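Local structure of aminotransferase (4GRX) at residues S109-E114 against K347-V352; L424-L429 against E451-A456. The protein probably transfers amino groups between amines and carbonyl compounds, as a class III omega-aminotransferase with pyridoxal phosphate held as a lysine Schiff base. All coordinates share one frame; numbering follows the deposited sequence.

Contact 1. Residues S109-E114 against K347-V352. With NA (sodium ion), chain E.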
loop_
_atom_site.group_PDB
_atom_site.type_symbol
_atom_site.label_atom_id
_atom_site.label_comp_id
_atom_site.label_asym_id
_atom_site.label_seq_id
_atom_site.Cartn_x
_atom_site.Cartn_y
_atom_site.Cartn_z
ATOM N N SER A 109 -15.381 -10.265 -3.809
ATOM C CA SER A 109 -15.091 -10.591 -5.217
ATOM C C SER A 109 -16.385 -10.776 -6.012
ATOM O O SER A 109 -16.606 -10.098 -7.010
ATOM C CB SER A 109 -14.229 -11.850 -5.333
ATOM O OG SER A 109 -12.931 -11.670 -4.799
ATOM N N GLU A 110 -17.242 -11.678 -5.535
ATOM C CA GLU A 110 -18.523 -11.972 -6.162
ATOM C C GLU A 110 -19.385 -10.720 -6.279
ATOM O O GLU A 110 -19.909 -10.410 -7.353
ATOM C CB GLU A 110 -19.241 -13.034 -5.348
ATOM C CG GLU A 110 -20.458 -13.634 -6.025
ATOM C CD GLU A 110 -20.847 -14.967 -5.412
ATOM O OE1 GLU A 110 -20.757 -15.093 -4.172
ATOM O OE2 GLU A 110 -21.243 -15.893 -6.162
ATOM N N LYS A 111 -19.501 -9.992 -5.170
ATOM C CA LYS A 111 -20.273 -8.753 -5.137
ATOM C C LYS A 111 -19.731 -7.721 -6.125
ATOM O O LYS A 111 -20.497 -7.132 -6.902
ATOM C CB LYS A 111 -20.324 -8.188 -3.712
ATOM C CG LYS A 111 -21.094 -6.879 -3.551
ATOM C CD LYS A 111 -22.497 -6.874 -4.169
ATOM C CE LYS A 111 -23.426 -7.934 -3.587
ATOM N NZ LYS A 111 -24.866 -7.550 -3.668
ATOM N N LEU A 112 -18.411 -7.528 -6.098
ATOM C CA LEU A 112 -17.740 -6.552 -6.950
ATOM C C LEU A 112 -17.888 -6.780 -8.457
ATOM O O LEU A 112 -18.121 -5.824 -9.200
ATOM C CB LEU A 112 -16.253 -6.427 -6.582
ATOM C CG LEU A 112 -15.888 -5.466 -5.448
ATOM C CD1 LEU A 112 -14.401 -5.561 -5.131
ATOM C CD2 LEU A 112 -16.279 -4.027 -5.778
ATOM N N VAL A 113 -17.736 -8.022 -8.918
ATOM C CA VAL A 113 -17.905 -8.313 -10.341
ATOM C C VAL A 113 -19.338 -7.977 -10.716
ATOM O O VAL A 113 -19.606 -7.415 -11.778
ATOM C CB VAL A 113 -17.534 -9.772 -10.691
ATOM C CG1 VAL A 113 -18.187 -10.231 -11.994
ATOM C CG2 VAL A 113 -16.019 -9.913 -10.761
ATOM N N GLU A 114 -20.252 -8.273 -9.804
ATOM C CA GLU A 114 -21.657 -8.011 -10.041
ATOM C C GLU A 114 -21.976 -6.506 -10.246
ATOM O O GLU A 114 -22.538 -6.128 -11.293
ATOM C CB GLU A 114 -22.480 -8.613 -8.920
ATOM C CG GLU A 114 -23.954 -8.592 -9.205
ATOM C CD GLU A 114 -24.775 -8.354 -7.963
ATOM O OE1 GLU A 114 -25.971 -8.040 -8.134
ATOM O OE2 GLU A 114 -24.239 -8.475 -6.832
ATOM N N LYS A 347 -20.668 -3.976 3.353
ATOM C CA LYS A 347 -21.525 -3.012 4.013
ATOM C C LYS A 347 -21.507 -1.635 3.349
ATOM O O LYS A 347 -22.564 -1.016 3.184
ATOM C CB LYS A 347 -21.165 -2.876 5.487
ATOM C CG LYS A 347 -22.180 -2.075 6.283
ATOM C CD LYS A 347 -23.493 -2.825 6.403
ATOM C CE LYS A 347 -24.609 -1.892 6.828
ATOM N NZ LYS A 347 -25.920 -2.591 6.843
ATOM N N ALA A 348 -20.323 -1.148 2.986
ATOM C CA ALA A 348 -20.232 0.168 2.341
ATOM C C ALA A 348 -20.951 0.194 0.982
ATOM O O ALA A 348 -21.713 1.123 0.694
ATOM C CB ALA A 348 -18.781 0.615 2.198
ATOM N N ILE A 349 -20.701 -0.825 0.160
ATOM C CA ILE A 349 -21.402 -0.988 -1.116
ATOM C C ILE A 349 -22.928 -1.025 -0.900
ATOM O O ILE A 349 -23.682 -0.325 -1.584
ATOM C CB ILE A 349 -20.868 -2.223 -1.895
ATOM C CG1 ILE A 349 -19.425 -1.940 -2.356
ATOM C CG2 ILE A 349 -21.769 -2.573 -3.084
ATOM C CD1 ILE A 349 -18.557 -3.159 -2.545
ATOM N N ASP A 350 -23.368 -1.805 0.079
ATOM C CA ASP A 350 -24.792 -1.891 0.402
ATOM C C ASP A 350 -25.344 -0.534 0.853
ATOM O O ASP A 350 -26.382 -0.097 0.353
ATOM C CB ASP A 350 -25.063 -2.972 1.456
ATOM C CG ASP A 350 -26.545 -3.319 1.578
ATOM O OD1 ASP A 350 -27.349 -2.886 0.719
ATOM O OD2 ASP A 350 -26.913 -4.040 2.536
ATOM N N VAL A 351 -24.649 0.133 1.776
ATOM C CA VAL A 351 -25.087 1.440 2.289
ATOM C C VAL A 351 -25.259 2.478 1.170
ATOM O O VAL A 351 -26.294 3.149 1.091
ATOM C CB VAL A 351 -24.142 1.976 3.395
ATOM C CG1 VAL A 351 -24.330 3.476 3.607
ATOM C CG2 VAL A 351 -24.366 1.223 4.701
ATOM N N VAL A 352 -24.254 2.589 0.308
ATOM C CA VAL A 352 -24.255 3.572 -0.770
ATOM C C VAL A 352 -25.415 3.330 -1.755
ATOM O O VAL A 352 -26.251 4.214 -1.985
ATOM C CB VAL A 352 -22.874 3.622 -1.492
ATOM C CG1 VAL A 352 -22.911 4.524 -2.713
ATOM C CG2 VAL A 352 -21.785 4.102 -0.545
HETATM NA NA NA E . -21.231 -7.006 -13.564
HETATM O O HOH W 1 -23.032 -5.948 -14.348
#

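Contact 2. Residues L424-L429 against E451-A456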
loop_
_atom_site.group_PDB
_atom_site.type_symbol
_atom_site.label_atom_id
_atom_site.label_comp_id
_atom_site.label_asym_id
_atom_site.label_seq_id
_atom_site.Cartn_x
_atom_site.Cartn_y
_atom_site.Cartn_z
ATOM N N LEU A 424 -14.981 25.409 8.266
ATOM C CA LEU A 424 -15.233 24.659 7.024
ATOM C C LEU A 424 -13.961 24.013 6.523
ATOM O O LEU A 424 -13.034 24.713 6.123
ATOM C CB LEU A 424 -15.860 25.556 5.921
ATOM C CG LEU A 424 -15.945 25.057 4.455
ATOM C CD1 LEU A 424 -16.922 23.910 4.312
ATOM C CD2 LEU A 424 -16.315 26.149 3.457
ATOM N N ILE A 425 -13.888 22.686 6.542
ATOM C CA ILE A 425 -12.733 22.042 5.923
ATOM C C ILE A 425 -12.964 22.058 4.410
ATOM O O ILE A 425 -13.910 21.451 3.896
ATOM C CB ILE A 425 -12.458 20.607 6.433
ATOM C CG1 ILE A 425 -12.111 20.578 7.941
ATOM C CG2 ILE A 425 -11.400 19.931 5.573
ATOM C CD1 ILE A 425 -11.093 21.588 8.415
ATOM N N CYS A 426 -12.106 22.798 3.717
ATOM C CA CYS A 426 -12.161 22.915 2.275
ATOM C C CYS A 426 -10.733 22.916 1.812
ATOM O O CYS A 426 -9.966 23.785 2.227
ATOM C CB CYS A 426 -12.817 24.233 1.878
ATOM S SG CYS A 426 -12.841 24.550 0.103
ATOM N N ARG A 427 -10.362 21.955 0.968
ATOM C CA ARG A 427 -8.974 21.861 0.541
ATOM C C ARG A 427 -8.745 22.151 -0.945
ATOM O O ARG A 427 -9.025 21.297 -1.794
ATOM C CB ARG A 427 -8.377 20.501 0.910
ATOM C CG ARG A 427 -6.909 20.571 1.338
ATOM C CD ARG A 427 -6.094 21.532 0.487
ATOM N NE ARG A 427 -5.161 22.289 1.306
ATOM C CZ ARG A 427 -4.613 23.458 0.979
ATOM N NH1 ARG A 427 -4.897 24.074 -0.168
ATOM N NH2 ARG A 427 -3.775 24.025 1.836
ATOM N N PRO A 428 -8.222 23.351 -1.258
ATOM C CA PRO A 428 -7.873 23.753 -2.605
ATOM C C PRO A 428 -6.632 23.057 -3.085
ATOM O O PRO A 428 -5.665 22.950 -2.355
ATOM C CB PRO A 428 -7.589 25.251 -2.457
ATOM C CG PRO A 428 -8.420 25.665 -1.293
ATOM C CD PRO A 428 -8.193 24.510 -0.352
ATOM N N LEU A 429 -6.674 22.592 -4.320
ATOM C CA LEU A 429 -5.543 21.940 -4.934
ATOM C C LEU A 429 -5.147 22.895 -6.021
ATOM O O LEU A 429 -5.895 23.081 -6.971
ATOM C CB LEU A 429 -5.952 20.573 -5.500
ATOM C CG LEU A 429 -6.815 19.695 -4.556
ATOM C CD1 LEU A 429 -7.476 18.544 -5.288
ATOM C CD2 LEU A 429 -6.050 19.161 -3.350
ATOM N N GLU A 451 -22.362 29.285 2.298
ATOM C CA GLU A 451 -22.230 30.485 3.125
ATOM C C GLU A 451 -20.802 30.629 3.703
ATOM O O GLU A 451 -20.192 31.694 3.616
ATOM C CB GLU A 451 -23.306 30.467 4.216
ATOM C CG GLU A 451 -23.131 31.453 5.359
ATOM C CD GLU A 451 -24.330 31.460 6.298
ATOM O OE1 GLU A 451 -25.026 30.420 6.406
ATOM O OE2 GLU A 451 -24.588 32.514 6.921
ATOM N N LYS A 452 -20.259 29.550 4.257
ATOM C CA LYS A 452 -18.890 29.584 4.791
ATOM C C LYS A 452 -17.824 29.838 3.704
ATOM O O LYS A 452 -16.936 30.692 3.887
ATOM C CB LYS A 452 -18.587 28.328 5.620
ATOM C CG LYS A 452 -19.309 28.341 6.957
ATOM C CD LYS A 452 -19.137 27.054 7.737
ATOM C CE LYS A 452 -19.671 27.217 9.146
ATOM N NZ LYS A 452 -19.267 26.062 9.981
ATOM N N LEU A 453 -17.943 29.123 2.579
ATOM C CA LEU A 453 -17.044 29.295 1.445
ATOM C C LEU A 453 -17.039 30.725 0.920
ATOM O O LEU A 453 -15.987 31.273 0.629
ATOM C CB LEU A 453 -17.392 28.320 0.315
ATOM C CG LEU A 453 -16.460 28.298 -0.906
ATOM C CD1 LEU A 453 -14.990 28.224 -0.505
ATOM C CD2 LEU A 453 -16.820 27.157 -1.837
ATOM N N GLU A 454 -18.218 31.321 0.815
ATOM C CA GLU A 454 -18.379 32.659 0.260
ATOM C C GLU A 454 -17.705 33.728 1.090
ATOM O O GLU A 454 -17.071 34.637 0.550
ATOM C CB GLU A 454 -19.854 33.007 0.155
ATOM C CG GLU A 454 -20.634 32.167 -0.827
ATOM C CD GLU A 454 -21.504 33.039 -1.692
ATOM O OE1 GLU A 454 -22.728 32.764 -1.803
ATOM O OE2 GLU A 454 -20.948 34.019 -2.242
ATOM N N LYS A 455 -17.879 33.625 2.405
ATOM C CA LYS A 455 -17.259 34.540 3.350
ATOM C C LYS A 455 -15.733 34.474 3.201
ATOM O O LYS A 455 -15.072 35.505 3.019
ATOM C CB LYS A 455 -17.695 34.196 4.775
ATOM C CG LYS A 455 -17.658 35.374 5.739
ATOM C CD LYS A 455 -18.371 35.058 7.049
ATOM C CE LYS A 455 -19.766 34.478 6.813
ATOM N NZ LYS A 455 -20.618 34.576 8.032
ATOM N N ALA A 456 -15.200 33.253 3.242
ATOM C CA ALA A 456 -13.787 32.989 2.976
ATOM C C ALA A 456 -13.320 33.656 1.684
ATOM O O ALA A 456 -12.312 34.364 1.688
ATOM C CB ALA A 456 -13.523 31.495 2.936
#

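Contact 1. Residues S109-E114 against K347-V352
In the fold type I architecture of class III aminotransferases, helix 103-115 packs against helix 339-354, and Leu112 meets Ile349 where they touch. The closest approach is between methyl groups: Leu112 CD2 lies 4.0 Å from Ile349 CD1. The two side chains cross at about a right angle, so they meet through their ends and not along their lengths. Ile349 points at the first helix. Its CG2 is anti to the backbone N and its CG1 is anti to the carbonyl carbon (chi1 -68°). This sends the two branches to different neighbours. The CG1 branch ends in CD1 at Leu112. The CG2 branch faces Lys111, whose CG is 4.4 Å from Ile349 CG2. Only the aliphatic part of the lysine takes part. No hydrogen bond joins the segments; the contact between them is apolar.

Phe274 touches both Leu112 and Ile349 and extends the apolar cluster. Leu112 also rests on Val123 and Tyr125 of strand 122-126. On another face of helix 103-115, Glu110 forms a salt bridge with Arg22 of the second subunit.

The amine of Lys111 turns back along its own helix to Glu114, about one turn on. Lys111 NZ lies 3.4 Å from Glu114 OE2, a salt bridge with a weak hydrogen bond. The C-terminal end of this helix binds a sodium ion through backbone carbonyls. Ser116 O and Phe118 O complete the protein ligands. Within 109-114, the ion is 2.5 Å from Val113 O and 2.8 Å from Glu114 O, and a water stands 2.2 Å from the sodium.

Contact 2. Residues L424-L429 against E451-A456
Leu424 is the main residue on the strand side of this contact, and it packs against Lys452 and Leu453 of the helix. The close part is made of the buried Leu424 and Leu453 and the aliphatic chain of Lys452. Leu424 points at the helix with CG anti to its own backbone N (chi1 168°). That carries one methyl onto the helix backbone, where Leu424 CD2 lies 3.5 Å from Leu453 N. The same methyl reaches the side chains of both helix residues. Leu424 CD2 is 3.8 Å from Lys452 CB, and it also touches Leu453 CB. Leu424 CB meets the lysine too, 4.0 Å from Lys452 CD, so the aliphatic chain of Lys452 runs alongside the base of the leucine.

The two segments belong to the C-terminal part of the aminotransferase fold. Strand 424-425 is an edge strand, within this chain, of a four-stranded mixed sheet and pairs in parallel with strand 60-63, which comes from near the N terminus. Helix 443-463 packs over it. Cys419 of helix 411-421 touches both Leu424 and Ala456.

Further along, the packing is looser. The chain has left the strand at Cys426, and Cys426 SG is 4.3 Å from Leu453 CD1. Ile433 of strand 432-435 touches both of these residues. Beyond them, 427-429 moves off from the helix towards the active site, where Leu429 lines the pocket of bound delta-amino valeric acid. Arg427 NH1 donates a hydrogen bond to Pro428 O at 2.6 Å, in the carbonyl plane, and Arg427 NH2 makes a salt bridge with Glu413.

The more open side lies at the end of Lys452. Its chain extends past Leu424, and NZ forms a salt bridge with Glu448 and a hydrogen bond with Gly423 O.

From the N terminus, helix 103-115 comes first. The chain then runs through the strands of the seven-stranded sheet before helix 339-354 returns to close contact 1, a loop of 232 intervening residues. Contact 2 opens only later, at strand 424-425. It closes after 21 residues, by way of strand 432-435 and the start of helix 443-463. The two loops are in series and neither crosses the other. Contact 1 ties helix 103-115, which packs on strand 122-126 at the edge of the seven-stranded sheet, to helix 339-354. Contact 2 is local to the C-terminal part. Their centres are 33 Å apart and their nearest atoms about 20 Å apart. Residues of both contacts also touch the second subunit.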